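Local coordinates for cytoplasmic protein (Cryptococcus neoformans var. grubii serotype A, PDB 7LPO), which probably hydrolyses steryl beta-glucosides, releasing glucose from the sterol, as a sterylglucosidase of glycoside hydrolase family 5, at residues Val8-Thr12 with His420-Ile424; Tyr116-Asp122 with Glu246-Arg250; Arg304-Gly308 with Pro333-Trp339; Tyr546-Gln550 with Arg660-Ala664; Tyr669-Val674 with Val705-Ile709. All blocks are in the same frame, centred on the assembly; numbering follows the deposited sequence.

Contact 1: Val8-Thr12 with His420-Ile424; sequences VSPVT and HPESI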
# COMPACT_ATOMS: atom_id res chain seq x y z
N VAL A 8 2.96 5.13 31.49
CA VAL A 8 4.19 4.48 31.07
C VAL A 8 3.92 3.61 29.85
O VAL A 8 2.82 3.07 29.67
CB VAL A 8 4.83 3.64 32.20
CG1 VAL A 8 5.18 4.51 33.39
CG2 VAL A 8 3.91 2.49 32.61
N SER A 9 4.94 3.47 29.02
CA SER A 9 4.82 2.68 27.80
C SER A 9 4.59 1.21 28.14
O SER A 9 5.19 0.69 29.09
CB SER A 9 6.08 2.84 26.95
OG SER A 9 6.34 1.65 26.23
N PRO A 10 3.73 0.52 27.40
CA PRO A 10 3.60 -0.93 27.60
C PRO A 10 4.76 -1.73 27.03
O PRO A 10 4.86 -2.92 27.32
CB PRO A 10 2.28 -1.27 26.88
CG PRO A 10 2.19 -0.25 25.79
CD PRO A 10 2.90 1.00 26.28
N VAL A 11 5.62 -1.11 26.23
CA VAL A 11 6.76 -1.81 25.63
C VAL A 11 7.99 -1.74 26.54
O VAL A 11 8.63 -2.75 26.82
CB VAL A 11 7.08 -1.23 24.23
CG1 VAL A 11 8.13 -2.07 23.53
CG2 VAL A 11 5.82 -1.12 23.38
N THR A 12 8.32 -0.53 27.00
CA THR A 12 9.52 -0.29 27.78
C THR A 12 9.26 -0.05 29.26
O THR A 12 10.18 -0.22 30.06
CB THR A 12 10.25 0.94 27.24
OG1 THR A 12 9.42 2.09 27.48
CG2 THR A 12 10.51 0.78 25.74
N HIS A 420 13.94 1.53 17.48
CA HIS A 420 12.80 2.39 17.76
C HIS A 420 12.03 1.71 18.88
O HIS A 420 11.06 0.98 18.64
CB HIS A 420 11.95 2.60 16.50
CG HIS A 420 10.89 3.63 16.66
ND1 HIS A 420 10.13 4.08 15.60
CD2 HIS A 420 10.43 4.28 17.75
CE1 HIS A 420 9.25 4.96 16.04
NE2 HIS A 420 9.42 5.11 17.34
N PRO A 421 12.44 1.92 20.14
CA PRO A 421 11.87 1.14 21.24
C PRO A 421 10.38 1.29 21.41
O PRO A 421 9.72 0.33 21.82
CB PRO A 421 12.62 1.67 22.48
CG PRO A 421 13.90 2.22 21.95
CD PRO A 421 13.60 2.73 20.56
N GLU A 422 9.81 2.47 21.14
CA GLU A 422 8.38 2.71 21.30
C GLU A 422 7.61 2.56 20.00
O GLU A 422 6.49 3.08 19.88
CB GLU A 422 8.15 4.11 21.87
CG GLU A 422 8.80 4.37 23.21
CD GLU A 422 8.18 3.57 24.33
OE1 GLU A 422 7.17 2.88 24.09
OE2 GLU A 422 8.72 3.63 25.46
N SER A 423 8.17 1.86 19.02
CA SER A 423 7.54 1.79 17.71
C SER A 423 6.20 1.07 17.78
O SER A 423 6.06 0.03 18.41
CB SER A 423 8.45 1.08 16.71
OG SER A 423 7.77 0.92 15.47
N ILE A 424 5.22 1.64 17.10
CA ILE A 424 3.98 0.93 16.81
C ILE A 424 4.25 -0.03 15.66
O ILE A 424 4.81 0.36 14.63
CB ILE A 424 2.85 1.91 16.47
CG1 ILE A 424 2.52 2.78 17.70
CG2 ILE A 424 1.61 1.16 16.04
CD1 ILE A 424 1.60 3.95 17.40
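Glu422 reaches across to the N-terminal segment and sets its carboxylate between two hydroxyls, Ser9 OG and Thr12 OG1, one for each oxygen. Ser9 OG donates to Glu422 OE1 at 2.6 Å, on the syn lone pair of that oxygen. Thr12 OG1 donates to Glu422 OE2, also at 2.6 Å and also from the syn side, but 25° out of the carboxylate plane. The glutamate chain bends at chi2 (-68°), which swings its end toward residues 8-12 although its CB does not head there.

This is the tight half of the contact. Ser9 OG is itself gripped from its own segment: Val11 N and Thr12 N both donate to it, the second almost straight at 172°, making an ST turn and an ST motif that curl residues 9-12 round the hydroxyl. Thr12 OG1 has a further partner in Asn14 N. Close by, Val11 CG1 packs 3.3 Å from Pro421 O.

The other half is looser and nearer solvent. Here the Thr12 methyl CG2 rests 4.0 Å from Pro421 CB, at the exposed proline ring. On the far side a type I turn from His420 to Ser423 carries the chain from helix 400-419 into strand 424-427.

The polar link between the N-terminal loop and the turn runs through one carboxylate. Both of its oxygens accept hydroxyl donors, with Tyr20 OH adding a further bond at Glu422 OE1, which is consistent with a carboxylate that is ionised and fixed in orientation.

Contact 2: Tyr116-Asp122 with Glu246-Arg250; sequences YDYAYMD and ELAKR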
# COMPACT_ATOMS: atom_id res chain seq x y z
N TYR A 116 25.25 0.51 1.82
CA TYR A 116 24.04 1.28 2.09
C TYR A 116 24.20 2.72 1.63
O TYR A 116 25.23 3.36 1.87
CB TYR A 116 23.70 1.22 3.58
CG TYR A 116 23.50 -0.18 4.11
CD1 TYR A 116 22.42 -0.96 3.68
CD2 TYR A 116 24.38 -0.73 5.03
CE1 TYR A 116 22.23 -2.24 4.16
CE2 TYR A 116 24.21 -2.02 5.50
CZ TYR A 116 23.13 -2.76 5.07
OH TYR A 116 22.96 -4.04 5.54
N ASP A 117 23.15 3.25 0.98
CA ASP A 117 23.12 4.63 0.51
C ASP A 117 22.80 5.53 1.70
O ASP A 117 21.64 5.89 1.95
CB ASP A 117 22.11 4.80 -0.62
CG ASP A 117 22.29 6.11 -1.38
OD1 ASP A 117 22.81 7.08 -0.78
OD2 ASP A 117 21.89 6.19 -2.55
N TYR A 118 23.85 5.89 2.44
CA TYR A 118 23.66 6.73 3.62
C TYR A 118 23.17 8.12 3.24
O TYR A 118 22.47 8.76 4.03
CB TYR A 118 24.97 6.80 4.40
CG TYR A 118 25.27 5.50 5.08
CD1 TYR A 118 24.51 5.08 6.15
CD2 TYR A 118 26.29 4.67 4.63
CE1 TYR A 118 24.76 3.88 6.78
CE2 TYR A 118 26.55 3.45 5.26
CZ TYR A 118 25.77 3.08 6.34
OH TYR A 118 25.99 1.89 6.99
N ALA A 119 23.50 8.59 2.04
CA ALA A 119 23.03 9.90 1.62
C ALA A 119 21.52 9.90 1.44
O ALA A 119 20.84 10.87 1.81
CB ALA A 119 23.73 10.32 0.34
N TYR A 120 20.96 8.84 0.86
CA TYR A 120 19.51 8.80 0.70
C TYR A 120 18.84 8.69 2.05
O TYR A 120 17.77 9.29 2.29
CB TYR A 120 19.09 7.64 -0.19
CG TYR A 120 17.62 7.72 -0.54
CD1 TYR A 120 17.13 8.79 -1.27
CD2 TYR A 120 16.72 6.75 -0.11
CE1 TYR A 120 15.78 8.89 -1.58
CE2 TYR A 120 15.37 6.84 -0.43
CZ TYR A 120 14.91 7.91 -1.16
OH TYR A 120 13.58 8.02 -1.47
N MET A 121 19.43 7.94 2.97
CA MET A 121 18.98 7.88 4.35
C MET A 121 18.84 9.30 4.97
O MET A 121 17.85 9.61 5.58
CB MET A 121 19.95 7.10 5.20
CG MET A 121 20.09 5.65 4.86
SD MET A 121 20.61 4.66 6.23
CE MET A 121 20.53 3.04 5.65
N ASP A 122 19.88 10.11 4.75
CA ASP A 122 19.85 11.47 5.30
C ASP A 122 18.85 12.34 4.57
O ASP A 122 18.27 13.26 5.17
CB ASP A 122 21.26 12.06 5.20
CG ASP A 122 22.26 11.38 6.13
OD1 ASP A 122 21.84 10.73 7.10
OD2 ASP A 122 23.47 11.51 5.91
N GLU A 246 19.04 -0.36 9.10
CA GLU A 246 20.02 0.73 9.02
C GLU A 246 19.34 2.08 8.88
O GLU A 246 19.83 3.09 9.41
CB GLU A 246 20.97 0.49 7.85
CG GLU A 246 21.98 -0.60 8.08
CD GLU A 246 23.07 -0.18 9.05
OE1 GLU A 246 23.48 1.00 9.03
OE2 GLU A 246 23.51 -1.04 9.83
N LEU A 247 18.21 2.14 8.16
CA LEU A 247 17.45 3.39 8.11
C LEU A 247 16.92 3.74 9.50
O LEU A 247 17.10 4.87 9.97
CB LEU A 247 16.30 3.26 7.11
CG LEU A 247 15.32 4.42 7.01
CD1 LEU A 247 16.07 5.71 6.74
CD2 LEU A 247 14.29 4.14 5.91
N ALA A 248 16.29 2.77 10.17
CA ALA A 248 15.78 3.01 11.52
C ALA A 248 16.89 3.46 12.46
O ALA A 248 16.74 4.44 13.20
CB ALA A 248 15.11 1.75 12.07
N LYS A 249 18.01 2.73 12.46
CA LYS A 249 19.16 3.12 13.26
C LYS A 249 19.60 4.54 12.93
O LYS A 249 19.91 5.33 13.82
CB LYS A 249 20.31 2.14 13.02
CG LYS A 249 21.60 2.51 13.72
CD LYS A 249 22.45 1.26 13.96
CE LYS A 249 23.75 1.33 13.20
NZ LYS A 249 24.61 2.41 13.75
N ARG A 250 19.65 4.88 11.64
CA ARG A 250 20.08 6.21 11.23
C ARG A 250 19.17 7.28 11.82
O ARG A 250 19.63 8.29 12.33
CB ARG A 250 20.11 6.31 9.71
CG ARG A 250 20.75 7.58 9.19
CD ARG A 250 22.24 7.38 9.05
NE ARG A 250 22.90 8.49 8.38
CZ ARG A 250 24.20 8.50 8.08
NH1 ARG A 250 24.95 7.45 8.40
NH2 ARG A 250 24.75 9.54 7.48
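Arg250 and Asp122 form a salt bridge between two neighbouring helices, 118-133 and 232-254, in the helical layer of the TIM barrel expected of glycoside hydrolase family 5. Over the short segments the axes come within 10.2 Å and cross at -53°.

Following Arg250 outward, CB lies 3.9 Å from Met121 SD, and CG passes Met121 CB. The chain then bends at chi2 (88°), bringing CD alongside Asp122 OD1. NE donates to that same OD1 at 2.8 Å, nearly in the guanidinium plane, while NH2 takes Asp122 OD2. The grip is side-on, one nitrogen to each oxygen, and it limits rotation of the guanidinium. Tyr118 CB lies over one face of the group, toward its rim, and NH1 comes within 3.3 Å of Tyr118 CD1.

Nearer the start of helix 118-133, Glu246 CG sits over the face of the Tyr116 ring in a CH-pi contact. Asp117 caps that helix through Tyr120 N, and Tyr118 OH makes only a weak bond to Glu246 OE1. Beneath these polar groups lies buried Met121, its chain extended beyond CG so that the methyl CE ends 3.4 Å from Glu246 CB and 3.5 Å from Leu247 N.

Contact 3: Arg304-Gly308 with Pro333-Trp339; sequences RLGMG and PKGVKLW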
# COMPACT_ATOMS: atom_id res chain seq x y z
N ARG A 304 8.45 -24.62 -17.84
CA ARG A 304 8.87 -25.04 -19.18
C ARG A 304 9.31 -23.84 -20.00
O ARG A 304 10.30 -23.91 -20.73
CB ARG A 304 7.74 -25.77 -19.89
CG ARG A 304 7.39 -27.13 -19.31
CD ARG A 304 6.02 -27.55 -19.79
NE ARG A 304 5.58 -28.81 -19.20
CZ ARG A 304 4.30 -29.16 -19.10
NH1 ARG A 304 3.35 -28.35 -19.55
NH2 ARG A 304 3.98 -30.33 -18.55
N LEU A 305 8.56 -22.74 -19.91
CA LEU A 305 8.97 -21.52 -20.59
C LEU A 305 10.32 -21.04 -20.09
O LEU A 305 11.16 -20.57 -20.87
CB LEU A 305 7.90 -20.43 -20.39
CG LEU A 305 6.59 -20.61 -21.16
CD1 LEU A 305 5.54 -19.59 -20.68
CD2 LEU A 305 6.80 -20.45 -22.64
N GLY A 306 10.54 -21.11 -18.78
CA GLY A 306 11.81 -20.69 -18.22
C GLY A 306 12.98 -21.55 -18.64
O GLY A 306 14.13 -21.15 -18.44
N MET A 307 12.72 -22.74 -19.18
CA MET A 307 13.73 -23.57 -19.81
C MET A 307 13.74 -23.39 -21.33
O MET A 307 14.36 -24.19 -22.04
CB MET A 307 13.51 -25.04 -19.45
CG MET A 307 13.96 -25.42 -18.05
SD MET A 307 15.73 -25.08 -17.73
CE MET A 307 16.50 -26.11 -18.97
N GLY A 308 13.08 -22.36 -21.84
CA GLY A 308 13.17 -22.01 -23.24
C GLY A 308 12.21 -22.73 -24.15
O GLY A 308 12.34 -22.61 -25.38
N PRO A 333 10.05 -18.69 -26.19
CA PRO A 333 11.35 -18.11 -25.83
C PRO A 333 12.46 -18.46 -26.81
O PRO A 333 13.53 -17.84 -26.73
CB PRO A 333 11.64 -18.70 -24.44
CG PRO A 333 10.34 -19.27 -23.96
CD PRO A 333 9.60 -19.68 -25.20
N LYS A 334 12.24 -19.44 -27.68
CA LYS A 334 13.22 -19.86 -28.68
C LYS A 334 14.54 -20.26 -28.02
O LYS A 334 15.62 -19.84 -28.43
CB LYS A 334 13.44 -18.77 -29.73
CG LYS A 334 12.22 -18.51 -30.58
CD LYS A 334 12.06 -17.03 -30.89
CE LYS A 334 11.81 -16.81 -32.38
NZ LYS A 334 10.36 -17.01 -32.74
N GLY A 335 14.44 -21.12 -27.01
CA GLY A 335 15.60 -21.66 -26.35
C GLY A 335 16.20 -20.77 -25.29
O GLY A 335 17.05 -21.25 -24.53
N VAL A 336 15.80 -19.50 -25.20
CA VAL A 336 16.32 -18.62 -24.16
C VAL A 336 15.80 -19.10 -22.82
O VAL A 336 14.62 -19.44 -22.67
CB VAL A 336 15.92 -17.16 -24.44
CG1 VAL A 336 16.21 -16.30 -23.24
CG2 VAL A 336 16.66 -16.64 -25.68
N LYS A 337 16.68 -19.14 -21.83
CA LYS A 337 16.36 -19.64 -20.50
C LYS A 337 16.41 -18.52 -19.48
O LYS A 337 17.22 -17.60 -19.59
CB LYS A 337 17.33 -20.75 -20.09
CG LYS A 337 17.24 -21.98 -20.98
CD LYS A 337 18.27 -23.03 -20.62
CE LYS A 337 18.19 -24.20 -21.59
NZ LYS A 337 19.35 -25.14 -21.45
N LEU A 338 15.53 -18.61 -18.48
CA LEU A 338 15.49 -17.60 -17.43
C LEU A 338 16.74 -17.65 -16.57
O LEU A 338 17.13 -16.63 -15.98
CB LEU A 338 14.25 -17.81 -16.56
CG LEU A 338 14.17 -16.93 -15.31
CD1 LEU A 338 13.98 -15.47 -15.72
CD2 LEU A 338 13.04 -17.37 -14.38
N TRP A 339 17.38 -18.80 -16.48
CA TRP A 339 18.37 -19.06 -15.45
C TRP A 339 19.76 -18.63 -15.89
O TRP A 339 20.19 -18.96 -17.00
CB TRP A 339 18.34 -20.54 -15.09
CG TRP A 339 16.95 -21.00 -14.86
CD1 TRP A 339 16.17 -21.73 -15.69
CD2 TRP A 339 16.15 -20.73 -13.70
NE1 TRP A 339 14.94 -21.95 -15.13
CE2 TRP A 339 14.90 -21.33 -13.90
CE3 TRP A 339 16.38 -20.02 -12.51
CZ2 TRP A 339 13.87 -21.26 -12.96
CZ3 TRP A 339 15.36 -19.95 -11.57
CH2 TRP A 339 14.12 -20.56 -11.81
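A Schellman motif ends helix 299-306, and the loop 333-339 docks against it by two backbone bonds, Leu338 N to Gly306 O and Gly335 N to Gly308 O. The first is 2.9 Å long, its donor tilted from the carbonyl plane; the second, at 3.0 Å, meets Gly308 O in the carbonyl plane on a lone pair. Gly306 O also receives Lys337 CA in a CA-H...O contact of 3.4 Å.

Gly308, with positive phi, is the C-prime residue of the motif: Glu309 N returns to Arg304 O and Gly308 N to Leu305 O. Lacking a side chain, it packs flush on the type I' turn from Pro333 to Val336, so the helix end is met by the chain leaving strand 322-331.

The side chains close both ends of this junction. The Leu305 side chain crosses Pro333 at about a right angle, with Leu305 CD2 3.9 Å from Pro333 CD. At the other end Met307, bent at both chi2 (-58°) and chi3, folds back so that SD approaches Trp339 CD1 obliquely, a Met-aromatic contact at 3.9 Å. Its methyl CE touches Lys337 CE at 3.7 Å, while Leu338 turns toward Leu206 and Ala176.

Contact 4: Tyr546-Gln550 with Arg660-Ala664; sequences YSSQQ and RAVAA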
# COMPACT_ATOMS: atom_id res chain seq x y z
N TYR A 546 -14.87 15.66 -13.40
CA TYR A 546 -14.47 14.50 -12.65
C TYR A 546 -15.61 13.83 -11.85
O TYR A 546 -15.36 13.19 -10.87
CB TYR A 546 -13.34 14.87 -11.71
CG TYR A 546 -12.03 15.08 -12.37
CD1 TYR A 546 -11.25 14.01 -12.70
CD2 TYR A 546 -11.58 16.34 -12.67
CE1 TYR A 546 -10.04 14.19 -13.31
CE2 TYR A 546 -10.38 16.53 -13.29
CZ TYR A 546 -9.60 15.44 -13.60
OH TYR A 546 -8.42 15.59 -14.19
N SER A 547 -16.84 14.04 -12.28
CA SER A 547 -18.04 13.46 -11.69
C SER A 547 -17.88 11.98 -11.35
O SER A 547 -18.26 11.54 -10.26
CB SER A 547 -19.23 13.63 -12.64
OG SER A 547 -19.46 14.98 -12.98
N SER A 548 -17.40 11.19 -12.31
CA SER A 548 -17.27 9.75 -12.06
C SER A 548 -16.19 9.45 -11.04
O SER A 548 -16.38 8.62 -10.14
CB SER A 548 -16.99 9.02 -13.37
OG SER A 548 -18.17 8.91 -14.13
N GLN A 549 -15.03 10.09 -11.16
CA GLN A 549 -13.98 9.89 -10.16
C GLN A 549 -14.47 10.30 -8.78
O GLN A 549 -14.15 9.64 -7.77
CB GLN A 549 -12.74 10.68 -10.56
CG GLN A 549 -12.04 10.15 -11.82
CD GLN A 549 -12.59 10.73 -13.11
OE1 GLN A 549 -13.73 11.20 -13.17
NE2 GLN A 549 -11.78 10.68 -14.17
N GLN A 550 -15.29 11.35 -8.72
CA GLN A 550 -15.78 11.86 -7.45
C GLN A 550 -16.70 10.85 -6.76
O GLN A 550 -16.55 10.58 -5.57
CB GLN A 550 -16.51 13.18 -7.68
CG GLN A 550 -17.03 13.83 -6.43
CD GLN A 550 -17.40 15.28 -6.65
OE1 GLN A 550 -18.50 15.70 -6.30
NE2 GLN A 550 -16.50 16.05 -7.23
N ARG A 660 -8.00 16.84 -8.17
CA ARG A 660 -9.03 16.12 -8.92
C ARG A 660 -10.00 15.47 -7.94
O ARG A 660 -9.59 14.67 -7.10
CB ARG A 660 -8.41 15.07 -9.84
CG ARG A 660 -7.40 15.62 -10.83
CD ARG A 660 -5.99 15.54 -10.28
NE ARG A 660 -5.45 14.18 -10.31
CZ ARG A 660 -5.03 13.56 -11.41
NH1 ARG A 660 -5.12 14.17 -12.59
NH2 ARG A 660 -4.53 12.33 -11.33
N ALA A 661 -11.28 15.82 -8.06
CA ALA A 661 -12.33 15.29 -7.19
C ALA A 661 -12.06 15.60 -5.72
O ALA A 661 -12.31 14.77 -4.84
CB ALA A 661 -12.51 13.78 -7.40
N VAL A 662 -11.53 16.80 -5.46
CA VAL A 662 -11.24 17.24 -4.11
C VAL A 662 -12.48 17.15 -3.21
O VAL A 662 -12.36 16.87 -2.02
CB VAL A 662 -10.67 18.68 -4.15
CG1 VAL A 662 -11.76 19.69 -4.50
CG2 VAL A 662 -10.00 19.03 -2.85
N ALA A 663 -13.67 17.36 -3.77
CA ALA A 663 -14.87 17.31 -2.94
C ALA A 663 -15.03 15.95 -2.26
O ALA A 663 -15.63 15.86 -1.19
CB ALA A 663 -16.10 17.62 -3.78
N ALA A 664 -14.49 14.89 -2.85
CA ALA A 664 -14.68 13.55 -2.29
C ALA A 664 -13.60 13.16 -1.29
O ALA A 664 -13.90 12.47 -0.31
CB ALA A 664 -14.74 12.51 -3.41
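Two helix starts meet here, Tyr546 and Ala661 each standing at an N-cap, and the backbones come as near as 4.9 Å between the CA atoms of Gln550 and Ala661. No hydrogen bond crosses between the segments; the contact is made by packing.

Ala661 CB sits against the first turn of helix 547-559, 3.8 Å from Gln550 CA, and Ala664 CB comes 3.4 Å from Gln550 O. Gln550 then runs on past the short helix 662-665. With CG anti to the backbone N (chi1 -178°) and the chain extended beyond it, the side chain lays CG 4.0 Å from Ala664 CB and carries its amide on to Ala663, where NE2 lies 3.8 Å from Ala663 CB. Three alanine methyls thus follow the glutamine from CB to its amide.

At the N-cap, the Tyr546 ring takes Arg660 CB over the centre of one face, a CH-pi contact of 4.0 Å to the centroid and 12° off the normal. Arg660 CG comes 3.5 Å from Tyr546 OH, and bends at chi2 and chi3 leave the guanidinium oblique to the ring, the planes 57° apart. Both polar ends converge on Asp597: Tyr546 OH bonds to one carboxylate oxygen and Arg660 NH1 bridges to the other. Arg660 NH2 pairs with Asp589, and the guanidinium makes a cation-pi contact with Tyr526.

The arrangement is a buried helix-to-helix packing of alanine methyls on a helix N-terminus, joining helix 547-559 to the connection that leads into the C-terminal beta domain.

Contact 5: Tyr669-Val674 with Val705-Ile709; sequences YPVATV and VYTEI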
# COMPACT_ATOMS: atom_id res chain seq x y z
N TYR A 669 -14.11 15.46 9.52
CA TYR A 669 -13.94 14.29 10.37
C TYR A 669 -13.39 14.75 11.72
O TYR A 669 -12.79 15.82 11.81
CB TYR A 669 -13.01 13.26 9.73
CG TYR A 669 -11.55 13.60 9.77
CD1 TYR A 669 -11.00 14.49 8.87
CD2 TYR A 669 -10.71 12.99 10.70
CE1 TYR A 669 -9.65 14.80 8.91
CE2 TYR A 669 -9.37 13.28 10.74
CZ TYR A 669 -8.84 14.19 9.84
OH TYR A 669 -7.50 14.47 9.89
N PRO A 670 -13.59 13.93 12.76
CA PRO A 670 -13.10 14.27 14.11
C PRO A 670 -11.64 13.87 14.30
O PRO A 670 -11.31 12.68 14.34
CB PRO A 670 -14.04 13.48 15.03
CG PRO A 670 -14.40 12.26 14.21
CD PRO A 670 -14.39 12.69 12.76
N VAL A 671 -10.78 14.87 14.48
CA VAL A 671 -9.36 14.60 14.69
C VAL A 671 -9.12 14.00 16.07
O VAL A 671 -8.26 13.12 16.23
CB VAL A 671 -8.55 15.90 14.49
CG1 VAL A 671 -7.12 15.68 14.90
CG2 VAL A 671 -8.64 16.37 13.05
N ALA A 672 -9.85 14.46 17.08
CA ALA A 672 -9.64 13.99 18.44
C ALA A 672 -10.95 14.11 19.20
O ALA A 672 -11.65 15.12 19.07
CB ALA A 672 -8.54 14.78 19.15
N THR A 673 -11.28 13.08 19.97
CA THR A 673 -12.61 12.96 20.54
C THR A 673 -12.54 12.57 22.00
O THR A 673 -11.83 11.62 22.37
CB THR A 673 -13.44 11.92 19.79
OG1 THR A 673 -13.71 12.38 18.46
CG2 THR A 673 -14.73 11.67 20.51
N VAL A 674 -13.29 13.29 22.83
CA VAL A 674 -13.54 12.89 24.21
C VAL A 674 -14.64 11.83 24.14
O VAL A 674 -15.81 12.15 23.92
CB VAL A 674 -13.94 14.07 25.09
CG1 VAL A 674 -14.39 13.58 26.45
CG2 VAL A 674 -12.78 15.06 25.20
N VAL A 705 -9.40 19.81 27.40
CA VAL A 705 -9.57 18.46 26.84
C VAL A 705 -10.97 18.41 26.24
O VAL A 705 -11.96 18.23 26.96
CB VAL A 705 -9.37 17.36 27.89
CG1 VAL A 705 -9.48 15.99 27.25
CG2 VAL A 705 -8.01 17.54 28.56
N TYR A 706 -11.05 18.55 24.92
CA TYR A 706 -12.31 18.65 24.21
C TYR A 706 -12.17 17.94 22.87
O TYR A 706 -11.08 17.52 22.47
CB TYR A 706 -12.68 20.13 24.00
CG TYR A 706 -11.50 20.89 23.50
CD1 TYR A 706 -11.21 20.92 22.14
CD2 TYR A 706 -10.63 21.53 24.37
CE1 TYR A 706 -10.10 21.59 21.67
CE2 TYR A 706 -9.51 22.21 23.90
CZ TYR A 706 -9.26 22.23 22.55
OH TYR A 706 -8.16 22.89 22.05
N THR A 707 -13.29 17.84 22.17
CA THR A 707 -13.32 17.23 20.85
C THR A 707 -13.00 18.27 19.78
O THR A 707 -13.48 19.41 19.84
CB THR A 707 -14.70 16.62 20.61
OG1 THR A 707 -14.93 15.59 21.58
CG2 THR A 707 -14.82 16.05 19.21
N GLU A 708 -12.17 17.87 18.82
CA GLU A 708 -11.75 18.72 17.72
C GLU A 708 -12.15 18.06 16.41
O GLU A 708 -11.87 16.87 16.20
CB GLU A 708 -10.24 18.96 17.71
CG GLU A 708 -9.72 19.69 18.93
CD GLU A 708 -8.21 19.92 18.88
OE1 GLU A 708 -7.76 20.73 18.03
OE2 GLU A 708 -7.49 19.30 19.69
N ILE A 709 -12.79 18.82 15.54
CA ILE A 709 -13.30 18.35 14.27
C ILE A 709 -12.75 19.25 13.18
O ILE A 709 -12.73 20.48 13.33
CB ILE A 709 -14.85 18.35 14.25
CG1 ILE A 709 -15.38 17.18 15.07
CG2 ILE A 709 -15.36 18.32 12.83
CD1 ILE A 709 -16.82 17.36 15.57
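Glu708 and Ala672 form the hydrogen-bonded pair of a classic beta bulge between antiparallel strands 669-673 and 707-710, in the family 5 C-terminal domain. Glu708 N donates to Ala672 O at 2.8 Å; in return Glu708 O receives Ala672 N at 3.3 Å, in the carbonyl plane on a lone pair, together with a weak bond from Val671 N. Two consecutive residues thus face one, and the register slips as the chain turns a corner at 671-672.

Beyond the bulge a side chain takes over from the backbone. The Thr707 rotation (chi1 -62°) sets OG1 beside its own backbone N and within bonding distance of Val674 N, which donates to Thr707 OG1 at 3.1 Å and 165°; Tyr754 OH bonds to the same oxygen. Thr707 and Thr673 lie side by side, pointing the same way, with Thr673 OG1 held by Tyr691 OH. Glu708 OE2 makes a salt bridge to Arg34, in the loop before strand 35-43.

On the side of Pro670 and Ile709, a non-hydrogen-bonded pair, the packing is apolar: Ile709 CG1 lies 3.9 Å from Pro670 CB, and Tyr691 borders both residues. At the other end Val674 CG2 meets Val705 CG1 at 4.0 Å and Val705 O at 3.7 Å.

Overall arrangement
From the N terminus, residues 8-12 open contact 1, which closes only at 420-424, a span of some 400 residues holding much of the expected catalytic barrel. Contacts 2 and 3 both fall within that span, one after the other: contact 2 pairs two helices about 22 Å from contact 1, centre to centre, while contact 3 closes a short, strand-rich loop about 39 Å from contact 2. After contact 1 closes, contacts 4 and 5 follow in series, and none of the five cross. Contact 4 brings the chain back to helix 547-559; helix 662-665 then leads directly to strand 669-673, where contact 5 pairs strands of the C-terminal domain, on the opposite side of the molecule's centre from contact 3.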